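Local coordinates for protein DR2417 (Deinococcus radiodurans, PDB 4XWW) that is a metal-dependent, dimeric RNase J exonuclease that probably degrades RNA from the 5' end and possibly also cuts it internally, at residues E87-L93 with L114-K118; P65-L71 with I96-L100; S143-F149 with G160-P166. All blocks are in the same frame, centred on the assembly; numbering follows the deposited sequence.

All three contacts lie in the metallo-beta-lactamase domain, which is built round two mixed sheets. Contacts 1 and 2 interlock along the chain: 65-71 comes first, then 87-93, 96-100 and 114-118. Helix 87-90 belongs to contact 1, while helix 93-97 gives Leu93 to contact 1 and Ile96 to contact 2. Their centres are about 15 Å apart, and strand 77-82 of the eight-stranded sheet lends Leu82 to contact 1 and Trp80 to contact 2. Contact 3 follows later, its centre about 22 and 23 Å from those of contacts 1 and 2. Contact 1 carries zinc ligands and meets the RNA; contact 2 packs helical segments against the first sheet, and contact 3 pairs two strands within the seven-stranded second.

Contact 1: E87-L93 with L114-K118; sequences EDHIGGL and LVREK. With ZN (zinc ion), chain F; nucleotides of chain C.
Ile90 and Val115 bring the metal-bearing turn of helix 87-90 against helix 109-122, with their CA atoms 6.9 Å apart. The first segment holds the end of the metallo-beta-lactamase HxHxDH motif. Ile90 meets the second helix with CG2 and CD1, both against Val115 CG2; CG1 stands between the backbone N and the carbonyl carbon (chi1 61°), which leaves CG2 beside the N. Leu93 CD1 reaches the same Val115 methyl at about a right angle, and Leu82 of strand 77-82 touches both residues. Lys118 passes its aliphatic chain over Ile90, then bends at chi3 and chi4 to bring NZ to the Glu87 carboxylate. In this salt bridge Lys118 NZ lies 2.7 Å from Glu87 OE2, on its syn lone pair, with a weak second bond to Glu87 OE1. A water accepts from NZ and donates to Gly91 O of the type I turn Ile90-Leu93. On the far side of this grip, Asp88 OD2 and His89 NE2 bind a zinc ion with His403 and a water that donates to OP2 of U3 of chain C. The Glu87 backbone holds the RNA: its N lies 2.6 Å from OP2 of U4 of chain C, in a nearly straight bond of 172°.

Contact 2: P65-L71 with I96-L100; sequences PRIDYLL and IFARL
Between them, Ile67 and the methyls of Leu71 touch Ile96, Arg99 and Leu100. Ile67 splits its branches: CG2 rests on Ile96 CG1 at 3.9 Å, while CD1 extends to the CB of Arg99. Pro65 CD touches Ile96 CD1. Leu100 spreads its two methyls over neighbouring leucines, CD1 against Leu70 CB at 4.0 Å and CD2 against Leu71 CD2 at 3.9 Å, both pairs meeting at about a right angle. Leu71 uses its other methyl, CD1, to cover one face of the Arg99 guanidinium, 3.7 Å above the plane and toward its rim; the bend at chi3 (59°) brings that flat group back over the leucine. In the next shell, Ile67 is the N-cap residue of helix 68-72, and its O accepts from Leu71 N, fixing the spacing of the two side chains. A type I turn from Phe97 to Leu100 sets the positions of Arg99 and Leu100. Behind the contact, Trp80 of strand 77-82 touches Leu70, Ile96 and Leu100, joining both helices to the sheet of the metallo-beta-lactamase domain. With no hydrogen bond across it, the contact is held by apolar packing, and the Arg99 guanidinium stays at the exposed margin.

Contact 3: S143-F149 with G160-P166; sequences SFVAEFF and GYILKTP
Strands 144-149 and 160-165 pair as a beta hairpin in the seven-stranded sheet of the metallo-beta-lactamase fold, their directions 159° apart. Three hydrogen-bonded pairs, Val145-Lys164, Glu147-Ile162 and Phe149-Gly160, satisfy six backbone N-H groups. Lys164 N gives the shortest bond, 2.7 Å to Val145 O and almost in line with the carbonyl. At the other end Phe149 N approaches Gly160 O from above the carbonyl plane. Ala146 and Phe148 turn their backbone bonds outward to strand 137-140 and the residues before it, Tyr161 and Leu163 theirs to strand 168-172.

On the face of Val145, Glu147 and Lys164, the salt bridge from Lys164 NZ to Glu147 OE1 (2.8 Å) meets the carboxylate on its anti side, 25° out of the carboxylate plane. Each charge has a second partner: Arg194 for OE1 and Glu137 for NZ. On the opposite face, Tyr161 OH bonds to His172 ND1, while Leu163 packs CD2 on Phe144 CD1 at 3.8 Å and CD1 on Ala146 CB. Thr165 OG1 is engaged by Val167 N and Gly168 O. Phe149, with CG between its backbone N and carbonyl carbon (chi1 59°), folds over the opposite strand, where Gly160 CA lies 4.0 Å from the Phe149 ring centroid in a CH-pi contact.

Contact 1: E87-L93 with L114-K118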
# COMPACT_ATOMS: atom_id res chain seq x y z
N GLU A 87 -13.21 -15.16 -7.61
CA GLU A 87 -11.99 -15.93 -7.43
C GLU A 87 -11.69 -16.28 -5.99
O GLU A 87 -11.06 -17.29 -5.75
CB GLU A 87 -10.80 -15.18 -8.04
CG GLU A 87 -10.78 -15.20 -9.56
CD GLU A 87 -10.38 -16.53 -10.16
OE1 GLU A 87 -9.93 -17.43 -9.42
OE2 GLU A 87 -10.50 -16.67 -11.39
N ASP A 88 -12.12 -15.47 -5.03
CA ASP A 88 -11.86 -15.86 -3.64
C ASP A 88 -12.89 -16.86 -3.12
O ASP A 88 -12.88 -17.20 -1.93
CB ASP A 88 -11.80 -14.63 -2.72
CG ASP A 88 -13.13 -13.95 -2.56
OD1 ASP A 88 -13.83 -13.78 -3.57
OD2 ASP A 88 -13.45 -13.57 -1.41
N HIS A 89 -13.74 -17.37 -4.02
CA HIS A 89 -14.60 -18.50 -3.67
C HIS A 89 -14.44 -19.71 -4.59
O HIS A 89 -14.75 -20.81 -4.17
CB HIS A 89 -16.07 -18.05 -3.62
CG HIS A 89 -16.31 -16.97 -2.61
ND1 HIS A 89 -16.89 -17.22 -1.38
CD2 HIS A 89 -15.98 -15.66 -2.61
CE1 HIS A 89 -16.95 -16.09 -0.70
NE2 HIS A 89 -16.40 -15.13 -1.42
N ILE A 90 -13.94 -19.52 -5.81
CA ILE A 90 -13.74 -20.67 -6.68
C ILE A 90 -12.32 -20.88 -7.20
O ILE A 90 -12.05 -21.90 -7.84
CB ILE A 90 -14.68 -20.62 -7.92
CG1 ILE A 90 -14.42 -19.38 -8.77
CG2 ILE A 90 -16.12 -20.60 -7.45
CD1 ILE A 90 -14.91 -19.51 -10.18
N GLY A 91 -11.43 -19.94 -6.93
CA GLY A 91 -10.10 -19.99 -7.53
C GLY A 91 -9.19 -21.12 -7.11
O GLY A 91 -8.25 -21.46 -7.82
N GLY A 92 -9.46 -21.71 -5.95
CA GLY A 92 -8.69 -22.84 -5.48
C GLY A 92 -9.20 -24.21 -5.92
O GLY A 92 -8.55 -25.21 -5.67
N LEU A 93 -10.35 -24.25 -6.57
CA LEU A 93 -10.97 -25.54 -6.91
C LEU A 93 -10.12 -26.47 -7.82
O LEU A 93 -10.10 -27.68 -7.59
CB LEU A 93 -12.36 -25.30 -7.52
CG LEU A 93 -13.33 -24.66 -6.51
CD1 LEU A 93 -14.66 -24.29 -7.13
CD2 LEU A 93 -13.54 -25.58 -5.30
N LEU A 114 -18.09 -20.52 -15.02
CA LEU A 114 -16.75 -20.05 -14.69
C LEU A 114 -15.87 -21.19 -14.17
O LEU A 114 -14.71 -21.31 -14.56
CB LEU A 114 -16.84 -18.91 -13.68
CG LEU A 114 -17.52 -17.62 -14.19
CD1 LEU A 114 -17.77 -16.62 -13.06
CD2 LEU A 114 -16.67 -16.95 -15.27
N VAL A 115 -16.44 -22.05 -13.32
CA VAL A 115 -15.68 -23.18 -12.79
C VAL A 115 -15.36 -24.17 -13.90
O VAL A 115 -14.23 -24.66 -13.99
CB VAL A 115 -16.44 -23.88 -11.64
CG1 VAL A 115 -15.86 -25.25 -11.33
CG2 VAL A 115 -16.42 -22.99 -10.40
N ARG A 116 -16.34 -24.44 -14.77
CA ARG A 116 -16.17 -25.38 -15.86
C ARG A 116 -15.00 -24.96 -16.75
O ARG A 116 -14.18 -25.78 -17.15
CB ARG A 116 -17.47 -25.47 -16.68
CG ARG A 116 -17.71 -26.76 -17.40
CD ARG A 116 -19.08 -26.74 -18.11
NE ARG A 116 -20.16 -27.20 -17.24
CZ ARG A 116 -21.19 -26.46 -16.85
NH1 ARG A 116 -21.32 -25.20 -17.25
NH2 ARG A 116 -22.12 -26.99 -16.06
N GLU A 117 -14.93 -23.66 -17.06
CA GLU A 117 -13.85 -23.15 -17.88
C GLU A 117 -12.50 -23.26 -17.17
O GLU A 117 -11.48 -23.59 -17.77
CB GLU A 117 -14.12 -21.69 -18.27
CG GLU A 117 -13.30 -21.22 -19.44
CD GLU A 117 -13.09 -19.72 -19.42
OE1 GLU A 117 -12.05 -19.27 -19.93
OE2 GLU A 117 -13.97 -19.00 -18.88
N LYS A 118 -12.52 -22.96 -15.87
CA LYS A 118 -11.34 -23.05 -15.02
C LYS A 118 -10.80 -24.48 -15.01
O LYS A 118 -9.61 -24.70 -15.22
CB LYS A 118 -11.70 -22.59 -13.61
CG LYS A 118 -10.53 -22.27 -12.69
CD LYS A 118 -11.02 -21.63 -11.38
CE LYS A 118 -11.26 -20.13 -11.53
NZ LYS A 118 -9.98 -19.36 -11.56
ZN ZN F . -15.60 -13.12 -1.28
P U C 4 -13.10 -11.69 -9.64
OP1 U C 4 -14.23 -11.25 -10.49
OP2 U C 4 -13.28 -12.82 -8.71
O5' U C 4 -11.89 -11.98 -10.63
C5' U C 4 -10.54 -12.08 -10.16
C4' U C 4 -9.80 -10.79 -10.43
O4' U C 4 -8.62 -10.74 -9.57
C3' U C 4 -9.28 -10.60 -11.85
O3' U C 4 -10.25 -9.96 -12.69
C2' U C 4 -7.98 -9.85 -11.63
O2' U C 4 -8.14 -8.48 -11.32
C1' U C 4 -7.47 -10.53 -10.36
N1 U C 4 -6.85 -11.84 -10.62
C2 U C 4 -5.47 -11.90 -10.62
O2 U C 4 -4.76 -10.93 -10.41
N3 U C 4 -4.95 -13.15 -10.87
C4 U C 4 -5.65 -14.31 -11.11
O4 U C 4 -5.03 -15.36 -11.31
C5 U C 4 -7.07 -14.16 -11.09
C6 U C 4 -7.61 -12.96 -10.86
P U C 3 -14.56 -9.63 -3.60
OP1 U C 3 -15.88 -8.96 -3.46
OP2 U C 3 -14.30 -10.89 -2.87
O5' U C 3 -14.30 -9.85 -5.16
C5' U C 3 -14.26 -8.73 -6.06
C4' U C 3 -13.12 -8.91 -7.03
O4' U C 3 -11.90 -8.39 -6.43
C3' U C 3 -12.83 -10.35 -7.42
O3' U C 3 -12.59 -10.43 -8.82
C2' U C 3 -11.56 -10.69 -6.63
O2' U C 3 -10.75 -11.66 -7.25
C1' U C 3 -10.86 -9.33 -6.60
N1 U C 3 -9.92 -9.20 -5.48
C2 U C 3 -8.65 -8.75 -5.76
O2 U C 3 -8.28 -8.45 -6.89
N3 U C 3 -7.82 -8.66 -4.68
C4 U C 3 -8.12 -8.96 -3.37
O4 U C 3 -7.25 -8.83 -2.50
C5 U C 3 -9.45 -9.42 -3.16
C6 U C 3 -10.29 -9.53 -4.20
O HOH W 1 -7.80 -20.51 -10.49
O HOH W 2 -16.80 -11.88 -2.33

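Contact 2: P65-L71 with I96-L100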
# COMPACT_ATOMS: atom_id res chain seq x y z
N PRO A 65 -5.89 -22.87 -0.13
CA PRO A 65 -5.93 -23.36 1.25
C PRO A 65 -5.23 -24.69 1.44
O PRO A 65 -5.21 -25.51 0.52
CB PRO A 65 -7.44 -23.52 1.53
CG PRO A 65 -8.16 -22.89 0.39
CD PRO A 65 -7.21 -22.91 -0.78
N ARG A 66 -4.66 -24.88 2.62
CA ARG A 66 -4.23 -26.20 3.05
C ARG A 66 -5.45 -27.08 3.22
O ARG A 66 -6.40 -26.69 3.88
CB ARG A 66 -3.45 -26.12 4.37
CG ARG A 66 -1.96 -25.78 4.21
CD ARG A 66 -1.08 -26.85 4.87
NE ARG A 66 -0.87 -26.56 6.28
CZ ARG A 66 -0.62 -27.46 7.22
NH1 ARG A 66 -0.45 -27.07 8.48
NH2 ARG A 66 -0.55 -28.75 6.91
N ILE A 67 -5.43 -28.28 2.64
CA ILE A 67 -6.60 -29.15 2.72
C ILE A 67 -6.29 -30.46 3.42
O ILE A 67 -6.98 -31.46 3.21
CB ILE A 67 -7.20 -29.45 1.33
CG1 ILE A 67 -6.17 -30.08 0.40
CG2 ILE A 67 -7.82 -28.18 0.73
CD1 ILE A 67 -6.78 -30.73 -0.84
N ASP A 68 -5.26 -30.44 4.27
CA ASP A 68 -4.91 -31.61 5.10
C ASP A 68 -6.15 -32.26 5.70
O ASP A 68 -6.28 -33.49 5.69
CB ASP A 68 -3.97 -31.22 6.24
CG ASP A 68 -2.71 -30.54 5.76
OD1 ASP A 68 -2.80 -29.66 4.88
OD2 ASP A 68 -1.62 -30.87 6.28
N TYR A 69 -7.05 -31.44 6.23
CA TYR A 69 -8.24 -31.97 6.88
C TYR A 69 -9.11 -32.77 5.91
O TYR A 69 -9.57 -33.87 6.24
CB TYR A 69 -9.07 -30.85 7.50
CG TYR A 69 -10.30 -31.36 8.24
CD1 TYR A 69 -10.23 -31.77 9.56
CD2 TYR A 69 -11.53 -31.44 7.59
CE1 TYR A 69 -11.35 -32.25 10.22
CE2 TYR A 69 -12.64 -31.89 8.24
CZ TYR A 69 -12.56 -32.29 9.55
OH TYR A 69 -13.69 -32.77 10.18
N LEU A 70 -9.34 -32.23 4.72
CA LEU A 70 -10.18 -32.89 3.71
C LEU A 70 -9.55 -34.17 3.21
O LEU A 70 -10.26 -35.14 2.92
CB LEU A 70 -10.46 -31.94 2.54
CG LEU A 70 -11.22 -30.68 2.93
CD1 LEU A 70 -11.51 -29.79 1.72
CD2 LEU A 70 -12.51 -31.08 3.60
N LEU A 71 -8.22 -34.19 3.10
CA LEU A 71 -7.52 -35.41 2.70
C LEU A 71 -7.70 -36.50 3.74
O LEU A 71 -7.90 -37.66 3.39
CB LEU A 71 -6.03 -35.11 2.49
CG LEU A 71 -5.75 -34.15 1.34
CD1 LEU A 71 -4.32 -33.64 1.40
CD2 LEU A 71 -6.02 -34.84 0.01
N ILE A 96 -7.72 -28.01 -5.35
CA ILE A 96 -8.43 -28.84 -4.38
C ILE A 96 -9.07 -30.08 -5.04
O ILE A 96 -8.86 -31.21 -4.58
CB ILE A 96 -9.51 -28.00 -3.63
CG1 ILE A 96 -8.85 -26.85 -2.84
CG2 ILE A 96 -10.39 -28.91 -2.74
CD1 ILE A 96 -9.80 -25.75 -2.42
N PHE A 97 -9.85 -29.89 -6.11
CA PHE A 97 -10.56 -31.02 -6.73
C PHE A 97 -9.60 -32.08 -7.28
O PHE A 97 -9.93 -33.26 -7.29
CB PHE A 97 -11.50 -30.56 -7.86
CG PHE A 97 -12.75 -29.86 -7.39
CD1 PHE A 97 -13.17 -29.94 -6.07
CD2 PHE A 97 -13.53 -29.14 -8.29
CE1 PHE A 97 -14.33 -29.30 -5.64
CE2 PHE A 97 -14.69 -28.49 -7.87
CZ PHE A 97 -15.10 -28.57 -6.55
N ALA A 98 -8.40 -31.68 -7.72
CA ALA A 98 -7.45 -32.64 -8.28
C ALA A 98 -6.97 -33.65 -7.24
O ALA A 98 -6.54 -34.75 -7.59
CB ALA A 98 -6.26 -31.91 -8.89
N ARG A 99 -7.06 -33.28 -5.97
CA ARG A 99 -6.52 -34.12 -4.90
C ARG A 99 -7.60 -34.90 -4.13
O ARG A 99 -7.28 -35.66 -3.21
CB ARG A 99 -5.71 -33.27 -3.93
CG ARG A 99 -4.57 -32.50 -4.60
CD ARG A 99 -3.52 -32.08 -3.59
NE ARG A 99 -2.96 -33.24 -2.90
CZ ARG A 99 -2.17 -33.18 -1.83
NH1 ARG A 99 -1.85 -32.00 -1.31
NH2 ARG A 99 -1.72 -34.29 -1.28
N LEU A 100 -8.86 -34.74 -4.51
CA LEU A 100 -9.97 -35.37 -3.79
C LEU A 100 -10.89 -36.21 -4.69
O LEU A 100 -10.87 -36.08 -5.91
CB LEU A 100 -10.79 -34.28 -3.07
CG LEU A 100 -10.08 -33.56 -1.91
CD1 LEU A 100 -10.89 -32.35 -1.46
CD2 LEU A 100 -9.82 -34.50 -0.74

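Contact 3: S143-F149 with G160-P166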
# COMPACT_ATOMS: atom_id res chain seq x y z
N SER A 143 -27.74 -36.31 6.78
CA SER A 143 -27.79 -35.30 7.84
C SER A 143 -27.98 -33.87 7.35
O SER A 143 -28.31 -32.98 8.14
CB SER A 143 -26.51 -35.36 8.69
OG SER A 143 -26.39 -36.60 9.37
N PHE A 144 -27.76 -33.64 6.05
CA PHE A 144 -27.72 -32.28 5.52
C PHE A 144 -28.69 -32.04 4.37
O PHE A 144 -28.76 -32.83 3.42
CB PHE A 144 -26.31 -31.96 5.01
CG PHE A 144 -25.26 -31.91 6.08
CD1 PHE A 144 -25.17 -30.80 6.91
CD2 PHE A 144 -24.34 -32.93 6.22
CE1 PHE A 144 -24.19 -30.73 7.88
CE2 PHE A 144 -23.35 -32.86 7.18
CZ PHE A 144 -23.28 -31.76 8.01
N VAL A 145 -29.42 -30.93 4.46
CA VAL A 145 -30.15 -30.39 3.32
C VAL A 145 -29.82 -28.90 3.17
O VAL A 145 -29.86 -28.15 4.15
CB VAL A 145 -31.66 -30.58 3.47
CG1 VAL A 145 -32.39 -29.89 2.32
CG2 VAL A 145 -32.01 -32.06 3.54
N ALA A 146 -29.48 -28.48 1.95
CA ALA A 146 -29.13 -27.08 1.70
C ALA A 146 -30.15 -26.43 0.78
O ALA A 146 -30.49 -26.99 -0.26
CB ALA A 146 -27.73 -26.98 1.09
N GLU A 147 -30.63 -25.25 1.17
CA GLU A 147 -31.59 -24.48 0.40
C GLU A 147 -30.97 -23.16 -0.06
O GLU A 147 -30.53 -22.36 0.77
CB GLU A 147 -32.85 -24.20 1.22
CG GLU A 147 -33.95 -23.50 0.40
CD GLU A 147 -35.18 -23.13 1.21
OE1 GLU A 147 -35.33 -23.62 2.34
OE2 GLU A 147 -35.99 -22.32 0.72
N PHE A 148 -30.97 -22.92 -1.37
CA PHE A 148 -30.33 -21.75 -1.93
C PHE A 148 -31.29 -20.57 -1.96
O PHE A 148 -32.47 -20.75 -2.22
CB PHE A 148 -29.82 -22.05 -3.35
CG PHE A 148 -28.68 -23.03 -3.40
CD1 PHE A 148 -28.91 -24.39 -3.26
CD2 PHE A 148 -27.38 -22.59 -3.60
CE1 PHE A 148 -27.86 -25.29 -3.30
CE2 PHE A 148 -26.33 -23.50 -3.65
CZ PHE A 148 -26.57 -24.85 -3.50
N PHE A 149 -30.80 -19.36 -1.70
CA PHE A 149 -31.63 -18.18 -1.94
C PHE A 149 -30.77 -17.02 -2.48
O PHE A 149 -29.56 -16.98 -2.30
CB PHE A 149 -32.38 -17.77 -0.67
CG PHE A 149 -31.49 -17.44 0.48
CD1 PHE A 149 -31.09 -18.43 1.37
CD2 PHE A 149 -31.05 -16.14 0.69
CE1 PHE A 149 -30.26 -18.14 2.44
CE2 PHE A 149 -30.21 -15.82 1.77
CZ PHE A 149 -29.81 -16.83 2.64
N GLY A 160 -26.95 -17.04 -1.02
CA GLY A 160 -26.80 -17.50 0.34
C GLY A 160 -27.47 -18.87 0.42
O GLY A 160 -28.08 -19.37 -0.56
N TYR A 161 -27.35 -19.53 1.57
CA TYR A 161 -28.03 -20.81 1.73
C TYR A 161 -28.42 -21.05 3.18
O TYR A 161 -27.83 -20.51 4.11
CB TYR A 161 -27.17 -21.99 1.21
CG TYR A 161 -25.87 -22.12 1.95
CD1 TYR A 161 -24.75 -21.42 1.54
CD2 TYR A 161 -25.76 -22.93 3.08
CE1 TYR A 161 -23.55 -21.50 2.24
CE2 TYR A 161 -24.58 -23.02 3.78
CZ TYR A 161 -23.47 -22.31 3.35
OH TYR A 161 -22.30 -22.40 4.05
N ILE A 162 -29.44 -21.88 3.35
CA ILE A 162 -29.79 -22.41 4.65
C ILE A 162 -29.40 -23.88 4.69
O ILE A 162 -29.86 -24.68 3.86
CB ILE A 162 -31.28 -22.24 4.95
CG1 ILE A 162 -31.61 -20.75 4.88
CG2 ILE A 162 -31.62 -22.86 6.31
CD1 ILE A 162 -33.06 -20.37 4.98
N LEU A 163 -28.51 -24.21 5.62
CA LEU A 163 -28.09 -25.57 5.83
C LEU A 163 -28.85 -26.16 6.99
O LEU A 163 -28.68 -25.75 8.13
CB LEU A 163 -26.58 -25.64 6.09
CG LEU A 163 -25.99 -27.04 6.09
CD1 LEU A 163 -26.07 -27.64 4.69
CD2 LEU A 163 -24.56 -27.04 6.62
N LYS A 164 -29.71 -27.13 6.67
CA LYS A 164 -30.59 -27.74 7.66
C LYS A 164 -29.91 -28.99 8.17
O LYS A 164 -29.55 -29.85 7.39
CB LYS A 164 -31.96 -28.01 7.05
CG LYS A 164 -32.56 -26.76 6.39
CD LYS A 164 -33.72 -27.05 5.45
CE LYS A 164 -34.11 -25.78 4.69
NZ LYS A 164 -35.33 -25.96 3.83
N THR A 165 -29.68 -29.05 9.48
CA THR A 165 -28.88 -30.11 10.08
C THR A 165 -29.67 -30.72 11.24
O THR A 165 -30.68 -30.17 11.64
CB THR A 165 -27.54 -29.58 10.60
OG1 THR A 165 -27.71 -29.01 11.90
CG2 THR A 165 -26.95 -28.52 9.65
N PRO A 166 -29.20 -31.86 11.78
CA PRO A 166 -29.91 -32.44 12.93
C PRO A 166 -29.97 -31.55 14.19
O PRO A 166 -30.80 -31.80 15.07
CB PRO A 166 -29.10 -33.71 13.24
CG PRO A 166 -28.48 -34.07 11.94
CD PRO A 166 -28.17 -32.78 11.26